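Side-chain contacts in putative diflavin flavoprotein A 3 (Synechocystis sp., PDB 6H0C), which probably passes electrons from NADH to oxygen, reducing it to water, this chain being its flavodiiron core of metallo-beta-lactamase-like and flavodoxin-like domains: residues A[309-314]-A[393-398]; A[186-191]-A[238-243]; A[8-11]-A[15-18]; A[81-86]-A[170-175]. All blocks are in the same frame, centred on the assembly; numbering follows the deposited sequence.

Contact 1: residues A[309-314]-A[393-398]; sequences GFIFGS and TDFAQA
Phe-395 of the helical segment 393-398 drives its ring at strand 309-313 and meets Ile-311 coming the other way. Its first torsion (chi1 -161°) sets CG anti to the backbone N, which points the benzyl group from the helix to the sheet. Beyond CB, CG is already under the terminal methyl of Ile-311, 4.0 Å from Ile-311 CD1. The ring then spreads evenly around that methyl. Ile-311 CD1 lies 3.8 Å from the centroid of the Phe-395 ring and only 4° off its normal, a nearly vertical CH-pi contact, so CD1 and CD2 of the phenylalanine are almost equally far from it. Toward the far rim the next carbon of the isoleucine takes over, with Ile-311 CG1 3.8 Å from both CE2 and CZ of Phe-395. At the edge, Phe-395 CE1 comes to 4.2 Å from Gly-309 CA, where the strand carries no side chain. The tip, Phe-395 CZ, ends 3.9 Å from the carbonyl oxygen of Phe-310. No hydrogen bond joins the two segments, and the contact is buried and largely apolar. The segment 393-398 of helix 382-404 runs roughly antiparallel to strand 309-313, over one face of the parallel sheet of the flavodoxin-like domain. There Phe-395 also touches Val-258 and Leu-341 on the two strands flanking 309-313, while Phe-310 and Phe-312 pack against helix 323-335.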
loop_
_atom_site.group_PDB
_atom_site.type_symbol
_atom_site.label_atom_id
_atom_site.label_comp_id
_atom_site.label_asym_id
_atom_site.label_seq_id
_atom_site.Cartn_x
_atom_site.Cartn_y
_atom_site.Cartn_z
ATOM N N GLY A 309 19.043 13.475 1.681
ATOM C CA GLY A 309 19.026 12.923 3.022
ATOM C C GLY A 309 18.481 11.510 2.961
ATOM O O GLY A 309 17.858 11.132 1.969
ATOM N N PHE A 310 18.736 10.726 4.004
ATOM C CA PHE A 310 18.142 9.398 4.138
ATOM C C PHE A 310 17.679 9.182 5.573
ATOM O O PHE A 310 18.219 9.778 6.510
ATOM C CB PHE A 310 19.131 8.296 3.726
ATOM C CG PHE A 310 20.392 8.245 4.566
ATOM C CD1 PHE A 310 20.445 7.482 5.715
ATOM C CD2 PHE A 310 21.525 8.957 4.192
ATOM C CE1 PHE A 310 21.595 7.437 6.482
ATOM C CE2 PHE A 310 22.679 8.909 4.955
ATOM C CZ PHE A 310 22.714 8.152 6.100
ATOM N N ILE A 311 16.681 8.322 5.734
ATOM C CA ILE A 311 16.081 8.029 7.030
ATOM C C ILE A 311 15.879 6.526 7.169
ATOM O O ILE A 311 15.351 5.895 6.258
ATOM C CB ILE A 311 14.728 8.740 7.184
ATOM C CG1 ILE A 311 14.889 10.259 6.989
ATOM C CG2 ILE A 311 14.095 8.409 8.526
ATOM C CD1 ILE A 311 13.582 11.053 7.073
ATOM N N PHE A 312 16.307 5.952 8.292
ATOM C CA PHE A 312 16.097 4.525 8.572
ATOM C C PHE A 312 15.016 4.321 9.631
ATOM O O PHE A 312 15.016 4.998 10.669
ATOM C CB PHE A 312 17.392 3.852 9.045
ATOM C CG PHE A 312 18.244 3.267 7.929
ATOM C CD1 PHE A 312 18.515 1.902 7.887
ATOM C CD2 PHE A 312 18.801 4.079 6.949
ATOM C CE1 PHE A 312 19.316 1.359 6.884
ATOM C CE2 PHE A 312 19.600 3.540 5.941
ATOM C CZ PHE A 312 19.853 2.177 5.908
ATOM N N GLY A 313 14.104 3.385 9.366
ATOM C CA GLY A 313 13.071 3.008 10.316
ATOM C C GLY A 313 13.147 1.513 10.565
ATOM O O GLY A 313 13.141 0.717 9.621
ATOM N N SER A 314 13.221 1.111 11.830
ATOM C CA SER A 314 13.419 -0.305 12.127
ATOM C C SER A 314 12.738 -0.736 13.419
ATOM O O SER A 314 12.786 -0.024 14.418
ATOM C CB SER A 314 14.925 -0.624 12.203
ATOM O OG SER A 314 15.160 -1.979 12.541
ATOM N N THR A 393 8.409 17.109 8.380
ATOM C CA THR A 393 8.420 18.503 7.966
ATOM C C THR A 393 9.716 19.179 8.396
ATOM O O THR A 393 10.344 19.857 7.591
ATOM C CB THR A 393 7.225 19.274 8.535
ATOM O OG1 THR A 393 6.023 18.783 7.929
ATOM C CG2 THR A 393 7.359 20.767 8.242
ATOM N N ASP A 394 10.123 18.984 9.649
ATOM C CA ASP A 394 11.392 19.535 10.143
ATOM C C ASP A 394 12.585 19.087 9.293
ATOM O O ASP A 394 13.464 19.888 8.970
ATOM C CB ASP A 394 11.630 19.128 11.601
ATOM C CG ASP A 394 10.733 19.869 12.573
ATOM O OD1 ASP A 394 10.148 20.903 12.183
ATOM O OD2 ASP A 394 10.621 19.419 13.735
ATOM N N PHE A 395 12.608 17.804 8.948
ATOM C CA PHE A 395 13.652 17.231 8.103
ATOM C C PHE A 395 13.671 17.962 6.760
ATOM O O PHE A 395 14.731 18.363 6.274
ATOM C CB PHE A 395 13.410 15.722 7.911
ATOM C CG PHE A 395 14.621 14.941 7.441
ATOM C CD1 PHE A 395 14.916 14.827 6.088
ATOM C CD2 PHE A 395 15.444 14.295 8.351
ATOM C CE1 PHE A 395 16.016 14.095 5.659
ATOM C CE2 PHE A 395 16.541 13.558 7.924
ATOM C CZ PHE A 395 16.825 13.460 6.580
ATOM N N ALA A 396 12.490 18.149 6.177
ATOM C CA ALA A 396 12.365 18.823 4.883
ATOM C C ALA A 396 12.889 20.261 4.913
ATOM O O ALA A 396 13.655 20.669 4.035
ATOM C CB ALA A 396 10.924 18.810 4.428
ATOM N N GLN A 397 12.460 21.023 5.915
ATOM C CA GLN A 397 12.931 22.395 6.121
ATOM C C GLN A 397 14.451 22.460 6.263
ATOM O O GLN A 397 15.099 23.350 5.705
ATOM C CB GLN A 397 12.290 23.006 7.371
ATOM C CG GLN A 397 10.777 22.870 7.466
ATOM C CD GLN A 397 10.035 23.803 6.533
ATOM O OE1 GLN A 397 10.380 23.932 5.357
ATOM N NE2 GLN A 397 9.005 24.467 7.057
ATOM N N ALA A 398 15.012 21.529 7.033
ATOM C CA ALA A 398 16.456 21.473 7.230
ATOM C C ALA A 398 17.157 21.275 5.895
ATOM O O ALA A 398 18.147 21.945 5.607
ATOM C CB ALA A 398 16.823 20.368 8.194
#

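Contact 2: residues A[186-191]-A[238-243]; sequences EGWTIY and RELTRN
Stacking dominates the meeting of Trp-188 with Glu-239: the carboxylate lies flat on the indole, the two planes only 5° apart. The acid carbon, Glu-239 CD, sits 3.5 Å above the ring plane and over its centre. One oxygen, Glu-239 OE2, is 3.5 Å from Trp-188 CD2, while OE1 leans to the pyrrole side, 3.8 Å from Trp-188 NE1. The glutamate reaches this place with CG anti to the backbone N (chi1 -172°) and an extended chain beyond, so that its methylene also lies on the ring. Glu-239 CG makes a CH-pi contact 3.6 Å from the centroid of the six-membered ring of Trp-188. Apolar packing follows at the far end of the indole, where Trp-188 CZ3 stands 4.1 Å from Leu-240 CB. No hydrogen bond crosses between the segments, but one within the helix settles a neighbour of the ring. Asn-243 ND2 donates to Glu-239 O over 2.7 Å, approaching from above the carbonyl plane, while Asn-243 N reaches the same oxygen from the other face. The amide thus fixed lies near Trp-188 CZ2, its plane turned 40° from the indole. The tryptophan directly precedes helix 189-202 and lays its ring against the N-terminal part of helix 237-253. Arg-195 of the former helix touches both Trp-188 and Leu-240 across this partly buried seam.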
loop_
_atom_site.group_PDB
_atom_site.type_symbol
_atom_site.label_atom_id
_atom_site.label_comp_id
_atom_site.label_asym_id
_atom_site.label_seq_id
_atom_site.Cartn_x
_atom_site.Cartn_y
_atom_site.Cartn_z
ATOM N N GLU A 186 -20.198 9.807 -9.200
ATOM C CA GLU A 186 -20.719 10.992 -9.888
ATOM C C GLU A 186 -20.429 12.225 -9.060
ATOM O O GLU A 186 -20.670 12.239 -7.853
ATOM C CB GLU A 186 -22.214 10.905 -10.159
ATOM C CG GLU A 186 -22.697 12.080 -11.003
ATOM C CD GLU A 186 -24.014 11.799 -11.705
ATOM O OE1 GLU A 186 -24.147 12.167 -12.898
ATOM O OE2 GLU A 186 -24.917 11.213 -11.061
ATOM N N GLY A 187 -19.908 13.257 -9.717
ATOM C CA GLY A 187 -19.476 14.460 -9.033
ATOM C C GLY A 187 -17.970 14.443 -8.869
ATOM O O GLY A 187 -17.401 13.500 -8.316
ATOM N N TRP A 188 -17.311 15.485 -9.359
ATOM C CA TRP A 188 -15.866 15.558 -9.244
ATOM C C TRP A 188 -15.405 16.185 -7.926
ATOM O O TRP A 188 -14.577 15.620 -7.216
ATOM C CB TRP A 188 -15.270 16.347 -10.411
ATOM C CG TRP A 188 -13.823 16.590 -10.183
ATOM C CD1 TRP A 188 -13.251 17.734 -9.733
ATOM C CD2 TRP A 188 -12.762 15.639 -10.330
ATOM N NE1 TRP A 188 -11.895 17.566 -9.606
ATOM C CE2 TRP A 188 -11.568 16.288 -9.966
ATOM C CE3 TRP A 188 -12.706 14.307 -10.744
ATOM C CZ2 TRP A 188 -10.323 15.653 -10.009
ATOM C CZ3 TRP A 188 -11.471 13.674 -10.778
ATOM C CH2 TRP A 188 -10.297 14.349 -10.417
ATOM N N THR A 189 -15.937 17.359 -7.609
ATOM C CA THR A 189 -15.441 18.151 -6.489
ATOM C C THR A 189 -15.567 17.466 -5.117
ATOM O O THR A 189 -14.661 17.568 -4.291
ATOM C CB THR A 189 -16.152 19.519 -6.454
ATOM O OG1 THR A 189 -15.665 20.318 -7.543
ATOM C CG2 THR A 189 -15.886 20.246 -5.151
ATOM N N ILE A 190 -16.661 16.753 -4.873
ATOM C CA ILE A 190 -16.839 16.102 -3.573
ATOM C C ILE A 190 -15.734 15.085 -3.245
ATOM O O ILE A 190 -15.478 14.816 -2.074
ATOM C CB ILE A 190 -18.199 15.384 -3.466
ATOM C CG1 ILE A 190 -18.372 14.394 -4.607
ATOM C CG2 ILE A 190 -19.341 16.383 -3.481
ATOM C CD1 ILE A 190 -19.809 14.000 -4.821
ATOM N N TYR A 191 -15.087 14.524 -4.264
ATOM C CA TYR A 191 -14.034 13.521 -4.033
ATOM C C TYR A 191 -12.612 14.048 -4.253
ATOM O O TYR A 191 -11.646 13.331 -3.996
ATOM C CB TYR A 191 -14.240 12.295 -4.936
ATOM C CG TYR A 191 -15.552 11.580 -4.726
ATOM C CD1 TYR A 191 -15.806 10.876 -3.558
ATOM C CD2 TYR A 191 -16.529 11.600 -5.702
ATOM C CE1 TYR A 191 -17.005 10.224 -3.367
ATOM C CE2 TYR A 191 -17.729 10.949 -5.521
ATOM C CZ TYR A 191 -17.963 10.263 -4.355
ATOM O OH TYR A 191 -19.165 9.617 -4.184
ATOM N N ARG A 238 -11.145 9.679 -16.366
ATOM C CA ARG A 238 -10.163 10.419 -17.160
ATOM C C ARG A 238 -9.535 11.550 -16.365
ATOM O O ARG A 238 -8.312 11.723 -16.376
ATOM C CB ARG A 238 -10.791 10.965 -18.448
ATOM C CG ARG A 238 -11.024 9.879 -19.478
ATOM C CD ARG A 238 -11.569 10.438 -20.774
ATOM N NE ARG A 238 -11.921 9.372 -21.708
ATOM C CZ ARG A 238 -12.308 9.577 -22.965
ATOM N NH1 ARG A 238 -12.392 10.811 -23.446
ATOM N NH2 ARG A 238 -12.611 8.545 -23.742
ATOM N N GLU A 239 -10.366 12.306 -15.661
ATOM C CA GLU A 239 -9.865 13.460 -14.944
ATOM C C GLU A 239 -8.925 13.026 -13.828
ATOM O O GLU A 239 -7.895 13.649 -13.609
ATOM C CB GLU A 239 -11.014 14.285 -14.387
ATOM C CG GLU A 239 -10.585 15.599 -13.799
ATOM C CD GLU A 239 -11.749 16.573 -13.654
ATOM O OE1 GLU A 239 -11.484 17.752 -13.352
ATOM O OE2 GLU A 239 -12.923 16.164 -13.837
ATOM N N LEU A 240 -9.263 11.949 -13.131
ATOM C CA LEU A 240 -8.402 11.494 -12.047
ATOM C C LEU A 240 -7.095 10.962 -12.620
ATOM O O LEU A 240 -6.026 11.164 -12.042
ATOM C CB LEU A 240 -9.092 10.420 -11.197
ATOM C CG LEU A 240 -8.266 9.855 -10.029
ATOM C CD1 LEU A 240 -7.738 10.964 -9.120
ATOM C CD2 LEU A 240 -9.077 8.831 -9.227
ATOM N N THR A 241 -7.175 10.290 -13.765
ATOM C CA THR A 241 -5.968 9.752 -14.377
ATOM C C THR A 241 -5.019 10.889 -14.787
ATOM O O THR A 241 -3.825 10.839 -14.490
ATOM C CB THR A 241 -6.300 8.876 -15.583
ATOM O OG1 THR A 241 -7.167 7.820 -15.163
ATOM C CG2 THR A 241 -5.034 8.263 -16.159
ATOM N N ARG A 242 -5.551 11.923 -15.438
ATOM C CA ARG A 242 -4.751 13.098 -15.804
ATOM C C ARG A 242 -4.131 13.773 -14.565
ATOM O O ARG A 242 -2.978 14.199 -14.593
ATOM C CB ARG A 242 -5.601 14.108 -16.591
ATOM C CG ARG A 242 -6.161 13.590 -17.924
ATOM C CD ARG A 242 -6.808 14.714 -18.774
ATOM N NE ARG A 242 -7.822 15.495 -18.044
ATOM C CZ ARG A 242 -9.143 15.309 -18.134
ATOM N NH1 ARG A 242 -9.632 14.362 -18.928
ATOM N NH2 ARG A 242 -9.981 16.070 -17.430
ATOM N N ASN A 243 -4.893 13.858 -13.481
ATOM C CA ASN A 243 -4.377 14.386 -12.221
ATOM C C ASN A 243 -3.200 13.562 -11.668
ATOM O O ASN A 243 -2.182 14.121 -11.254
ATOM C CB ASN A 243 -5.497 14.461 -11.179
ATOM C CG ASN A 243 -6.286 15.780 -11.248
ATOM O OD1 ASN A 243 -6.090 16.678 -10.433
ATOM N ND2 ASN A 243 -7.175 15.888 -12.219
#

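Contact 3: residues A[8-11]-A[15-18]; sequences CPIA and TVFR
Cys-8 and Val-16 form an antiparallel hydrogen-bonded pair, Cys-8 N giving to Val-16 O at 3.1 Å and Val-16 N to Cys-8 O at 2.8 Å, and Pro-9 and Thr-15 follow as a non-hydrogen-bonded pair with their CA atoms only 4.2 Å apart. The side chains of Cys-8 and Val-16 share one face of the sheet. There Val-16 CG1 packs on two side chains, 4.0 Å from Cys-8 CB and 3.7 Å from Ile-10 CG2. The Ile-10 and Val-16 side chains cross at about a right angle, and with CG1 of Ile-10 between its backbone N and carbonyl carbon (chi1 61°) it is the branch methyl CG2 that meets the valine. On the face of Pro-9 and Thr-15 the threonine contributes its methyl. With CG2 anti to the backbone N (chi1 -50°, defined by OG1), that methyl rests 3.3 Å from Cys-8 O, next to the hydrogen bond the oxygen accepts from Val-16. Thr-15 CA also makes a CA-H...O contact to this oxygen. Tyr-42 of the adjoining strand 37-45 touches both Ile-10 and Val-16, and Val-183 lies against Cys-8 and Val-16. Toward the turn, Ile-10 and Ala-11 both face Thr-14, a classic beta bulge. The whole is a bulged beta hairpin, 4-11 with 14-21, at the margin of the larger mixed sheet of the metallo-beta-lactamase-like domain.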
loop_
_atom_site.group_PDB
_atom_site.type_symbol
_atom_site.label_atom_id
_atom_site.label_comp_id
_atom_site.label_asym_id
_atom_site.label_seq_id
_atom_site.Cartn_x
_atom_site.Cartn_y
_atom_site.Cartn_z
ATOM N N CYS A 8 -23.894 -4.286 -4.769
ATOM C CA CYS A 8 -24.416 -3.677 -5.971
ATOM C C CYS A 8 -23.883 -4.381 -7.215
ATOM O O CYS A 8 -22.678 -4.627 -7.331
ATOM C CB CYS A 8 -24.058 -2.188 -5.984
ATOM S SG CYS A 8 -24.835 -1.230 -7.297
ATOM N N PRO A 9 -24.783 -4.735 -8.149
ATOM C CA PRO A 9 -24.330 -5.232 -9.455
ATOM C C PRO A 9 -23.716 -4.086 -10.249
ATOM O O PRO A 9 -24.307 -3.012 -10.281
ATOM C CB PRO A 9 -25.617 -5.746 -10.107
ATOM C CG PRO A 9 -26.705 -4.972 -9.443
ATOM C CD PRO A 9 -26.252 -4.726 -8.033
ATOM N N ILE A 10 -22.559 -4.284 -10.866
ATOM C CA ILE A 10 -21.863 -3.153 -11.479
ATOM C C ILE A 10 -21.567 -3.360 -12.960
ATOM O O ILE A 10 -21.232 -2.420 -13.665
ATOM C CB ILE A 10 -20.533 -2.839 -10.739
ATOM C CG1 ILE A 10 -19.581 -4.033 -10.788
ATOM C CG2 ILE A 10 -20.803 -2.423 -9.293
ATOM C CD1 ILE A 10 -18.196 -3.705 -10.251
ATOM N N ALA A 11 -21.690 -4.595 -13.425
ATOM C CA ALA A 11 -21.474 -4.925 -14.831
ATOM C C ALA A 11 -21.926 -6.368 -15.027
ATOM O O ALA A 11 -22.298 -7.023 -14.051
ATOM C CB ALA A 11 -20.009 -4.734 -15.220
ATOM N N THR A 15 -20.416 -8.154 -9.433
ATOM C CA THR A 15 -21.001 -7.521 -8.264
ATOM C C THR A 15 -19.917 -6.957 -7.351
ATOM O O THR A 15 -18.862 -7.578 -7.188
ATOM C CB THR A 15 -21.853 -8.524 -7.475
ATOM O OG1 THR A 15 -22.760 -9.178 -8.374
ATOM C CG2 THR A 15 -22.628 -7.825 -6.359
ATOM N N VAL A 16 -20.164 -5.783 -6.769
ATOM C CA VAL A 16 -19.267 -5.265 -5.732
ATOM C C VAL A 16 -19.861 -5.448 -4.328
ATOM O O VAL A 16 -21.070 -5.306 -4.109
ATOM C CB VAL A 16 -18.926 -3.777 -5.939
ATOM C CG1 VAL A 16 -20.156 -2.910 -5.724
ATOM C CG2 VAL A 16 -17.827 -3.362 -4.978
ATOM N N PHE A 17 -18.997 -5.803 -3.391
ATOM C CA PHE A 17 -19.353 -5.870 -1.979
ATOM C C PHE A 17 -18.515 -4.827 -1.264
ATOM O O PHE A 17 -17.317 -5.041 -1.064
ATOM C CB PHE A 17 -19.075 -7.265 -1.386
ATOM C CG PHE A 17 -19.955 -8.357 -1.927
ATOM C CD1 PHE A 17 -20.960 -8.900 -1.145
ATOM C CD2 PHE A 17 -19.771 -8.852 -3.210
ATOM C CE1 PHE A 17 -21.785 -9.915 -1.635
ATOM C CE2 PHE A 17 -20.588 -9.864 -3.708
ATOM C CZ PHE A 17 -21.599 -10.396 -2.913
ATOM N N ARG A 18 -19.107 -3.693 -0.902
ATOM C CA ARG A 18 -18.338 -2.659 -0.214
ATOM C C ARG A 18 -18.515 -2.786 1.296
ATOM O O ARG A 18 -19.579 -2.474 1.830
ATOM C CB ARG A 18 -18.744 -1.252 -0.682
ATOM C CG ARG A 18 -18.714 -1.069 -2.200
ATOM C CD ARG A 18 -18.478 0.379 -2.595
ATOM N NE ARG A 18 -19.434 1.282 -1.961
ATOM C CZ ARG A 18 -19.174 2.551 -1.655
ATOM N NH1 ARG A 18 -20.106 3.297 -1.068
ATOM N NH2 ARG A 18 -17.980 3.076 -1.934
#

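Contact 4: residues A[81-86]-A[170-175]; sequences LGHVNA and TDKLFG. With FLC (citrate anion), chain B.
His-83 is strung between a carboxylate and a bound citrate: its two ring nitrogens give nearly straight hydrogen bonds, one to Asp-171 and one to the anion, probably picked up from the crystallisation liquor. The loop 81-86 and the segment 170-175 belong to the metallo-beta-lactamase-like domain, in the region where flavodiiron proteins hold their two irons. By sequence pattern, Asn-85 and Lys-172 probably occupy positions that carry acidic iron ligands in canonical relatives, and here they bind citrate instead. His-83 ND1 donates to Asp-171 OD1 over 2.7 Å, within 13° of the imidazole plane, using the syn lone pair of the oxygen. Through this bond Asp-171 acts as a second-shell residue that helps hold the ring's rotation and present NE2 to the ligand. The carboxylate is turned 56° from the ring, and its carrier, Asp-171, sits in a type II' beta turn closed by Leu-173 N on Thr-170 O. Citrate OB2 receives His-83 NE2 at 2.7 Å and Asn-85 ND2 at 2.9 Å, so that one oxygen is gripped twice from this loop. Asn-85 also caps the following helix, its OD1 bonded to Arg-88 N, which leaves ND2 turned to the citrate. Over one ring face, Lys-172 CE stands 3.6 Å above the plane of His-83, offset toward the rim. Arg-88, Arg-153, Lys-26 and the hydroxyl of Tyr-154 also bond the anion, making a largely basic pocket. Lys-172 NZ bonds citrate OA1 at 2.8 Å and OB1 at 2.9 Å, and is also hydrogen-bonded to His-229 NE2.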
loop_
_atom_site.group_PDB
_atom_site.type_symbol
_atom_site.label_atom_id
_atom_site.label_comp_id
_atom_site.label_asym_id
_atom_site.label_seq_id
_atom_site.Cartn_x
_atom_site.Cartn_y
_atom_site.Cartn_z
ATOM N N LEU A 81 -6.158 -11.955 -5.323
ATOM C CA LEU A 81 -5.652 -10.972 -4.365
ATOM C C LEU A 81 -4.903 -9.855 -5.079
ATOM O O LEU A 81 -3.918 -10.117 -5.779
ATOM C CB LEU A 81 -4.730 -11.633 -3.334
ATOM C CG LEU A 81 -5.321 -12.807 -2.568
ATOM C CD1 LEU A 81 -4.265 -13.481 -1.712
ATOM C CD2 LEU A 81 -6.474 -12.316 -1.719
ATOM N N GLY A 82 -5.369 -8.618 -4.901
ATOM C CA GLY A 82 -4.695 -7.453 -5.462
ATOM C C GLY A 82 -3.483 -7.043 -4.632
ATOM O O GLY A 82 -2.605 -6.315 -5.104
ATOM N N HIS A 83 -3.453 -7.508 -3.382
ATOM C CA HIS A 83 -2.331 -7.284 -2.473
ATOM C C HIS A 83 -2.530 -8.175 -1.260
ATOM O O HIS A 83 -3.624 -8.705 -1.057
ATOM C CB HIS A 83 -2.216 -5.817 -2.054
ATOM C CG HIS A 83 -3.243 -5.394 -1.052
ATOM N ND1 HIS A 83 -4.545 -5.103 -1.398
ATOM C CD2 HIS A 83 -3.160 -5.211 0.288
ATOM C CE1 HIS A 83 -5.221 -4.762 -0.314
ATOM N NE2 HIS A 83 -4.403 -4.822 0.723
ATOM N N VAL A 84 -1.482 -8.342 -0.459
ATOM C CA VAL A 84 -1.516 -9.291 0.647
ATOM C C VAL A 84 -0.821 -8.737 1.879
ATOM O O VAL A 84 0.212 -8.075 1.775
ATOM C CB VAL A 84 -0.846 -10.635 0.254
ATOM C CG1 VAL A 84 -0.629 -11.514 1.464
ATOM C CG2 VAL A 84 -1.680 -11.364 -0.771
ATOM N N ASN A 85 -1.405 -9.012 3.043
ATOM C CA ASN A 85 -0.757 -8.784 4.327
ATOM C C ASN A 85 -1.447 -9.612 5.413
ATOM O O ASN A 85 -2.444 -10.284 5.145
ATOM C CB ASN A 85 -0.751 -7.295 4.691
ATOM C CG ASN A 85 -2.129 -6.668 4.638
ATOM O OD1 ASN A 85 -3.059 -7.113 5.317
ATOM N ND2 ASN A 85 -2.262 -5.609 3.841
ATOM N N ALA A 86 -0.919 -9.561 6.634
ATOM C CA ALA A 86 -1.423 -10.387 7.732
ATOM C C ALA A 86 -2.884 -10.103 8.046
ATOM O O ALA A 86 -3.643 -10.999 8.411
ATOM C CB ALA A 86 -0.571 -10.173 8.983
ATOM N N THR A 170 -8.030 -2.158 -9.784
ATOM C CA THR A 170 -6.806 -1.392 -9.552
ATOM C C THR A 170 -6.258 -1.472 -8.133
ATOM O O THR A 170 -5.234 -0.848 -7.838
ATOM C CB THR A 170 -7.005 0.106 -9.880
ATOM O OG1 THR A 170 -8.050 0.639 -9.060
ATOM C CG2 THR A 170 -7.374 0.295 -11.361
ATOM N N ASP A 171 -6.932 -2.221 -7.262
ATOM C CA ASP A 171 -6.436 -2.426 -5.898
ATOM C C ASP A 171 -6.158 -1.052 -5.263
ATOM O O ASP A 171 -7.050 -0.194 -5.224
ATOM C CB ASP A 171 -5.183 -3.339 -5.912
ATOM C CG ASP A 171 -4.758 -3.815 -4.509
ATOM O OD1 ASP A 171 -5.478 -4.623 -3.884
ATOM O OD2 ASP A 171 -3.680 -3.395 -4.042
ATOM N N LYS A 172 -4.929 -0.822 -4.805
ATOM C CA LYS A 172 -4.637 0.397 -4.069
ATOM C C LYS A 172 -4.533 1.633 -4.960
ATOM O O LYS A 172 -4.527 2.751 -4.457
ATOM C CB LYS A 172 -3.355 0.225 -3.257
ATOM C CG LYS A 172 -3.512 -0.736 -2.088
ATOM C CD LYS A 172 -4.234 -0.069 -0.908
ATOM C CE LYS A 172 -4.526 -1.085 0.202
ATOM N NZ LYS A 172 -4.999 -0.440 1.470
ATOM N N LEU A 173 -4.470 1.451 -6.274
ATOM C CA LEU A 173 -4.408 2.614 -7.164
ATOM C C LEU A 173 -5.784 3.245 -7.424
ATOM O O LEU A 173 -6.777 2.536 -7.605
ATOM C CB LEU A 173 -3.772 2.235 -8.505
ATOM C CG LEU A 173 -2.302 1.814 -8.469
ATOM C CD1 LEU A 173 -1.864 1.253 -9.822
ATOM C CD2 LEU A 173 -1.451 3.009 -8.064
ATOM N N PHE A 174 -5.826 4.578 -7.436
ATOM C CA PHE A 174 -6.993 5.344 -7.886
ATOM C C PHE A 174 -8.151 5.398 -6.885
ATOM O O PHE A 174 -9.270 5.764 -7.247
ATOM C CB PHE A 174 -7.513 4.793 -9.221
ATOM C CG PHE A 174 -6.583 5.029 -10.372
ATOM C CD1 PHE A 174 -6.180 6.310 -10.702
ATOM C CD2 PHE A 174 -6.115 3.973 -11.126
ATOM C CE1 PHE A 174 -5.317 6.538 -11.762
ATOM C CE2 PHE A 174 -5.256 4.192 -12.196
ATOM C CZ PHE A 174 -4.858 5.479 -12.513
ATOM N N GLY A 175 -7.885 5.061 -5.632
ATOM C CA GLY A 175 -8.948 4.995 -4.650
ATOM C C GLY A 175 -9.046 6.236 -3.784
ATOM O O GLY A 175 -8.389 7.243 -4.036
HETATM C CAC FLC B . -2.719 -1.734 4.392
HETATM C CA FLC B . -3.401 -2.678 5.358
HETATM C CB FLC B . -4.902 -2.815 5.169
HETATM C CBC FLC B . -5.278 -3.286 3.779
HETATM C CG FLC B . -5.380 -3.854 6.169
HETATM C CGC FLC B . -6.889 -3.946 6.161
HETATM O OA1 FLC B . -3.138 -1.572 3.215
HETATM O OA2 FLC B . -1.698 -1.115 4.783
HETATM O OB1 FLC B . -6.090 -2.606 3.104
HETATM O OB2 FLC B . -4.799 -4.349 3.308
HETATM O OG1 FLC B . -7.549 -3.416 7.095
HETATM O OG2 FLC B . -7.484 -4.543 5.222
HETATM O OHB FLC B . -5.537 -1.579 5.421
#

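In the fold
From the N terminus, contact 3 closes first, a short hairpin on the rim of the first sheet. Contact 4 then spans 84 residues, bringing the loop after strand 78-80 to the end of strand 167-171 and so tying the two sheets of the metallo-beta-lactamase-like domain together. Contact 2 follows, closing the stretch from the start of helix 189-202 to helix 237-253, which leads toward the flavodoxin-like domain. There contact 1 fastens the C-terminal helix to the parallel sheet. All four are in series, with none nested or crossing. Contacts 2 and 4 touch through Leu-240 and Phe-174, whereas contacts 1 and 3 lie about 42 Å apart between centres.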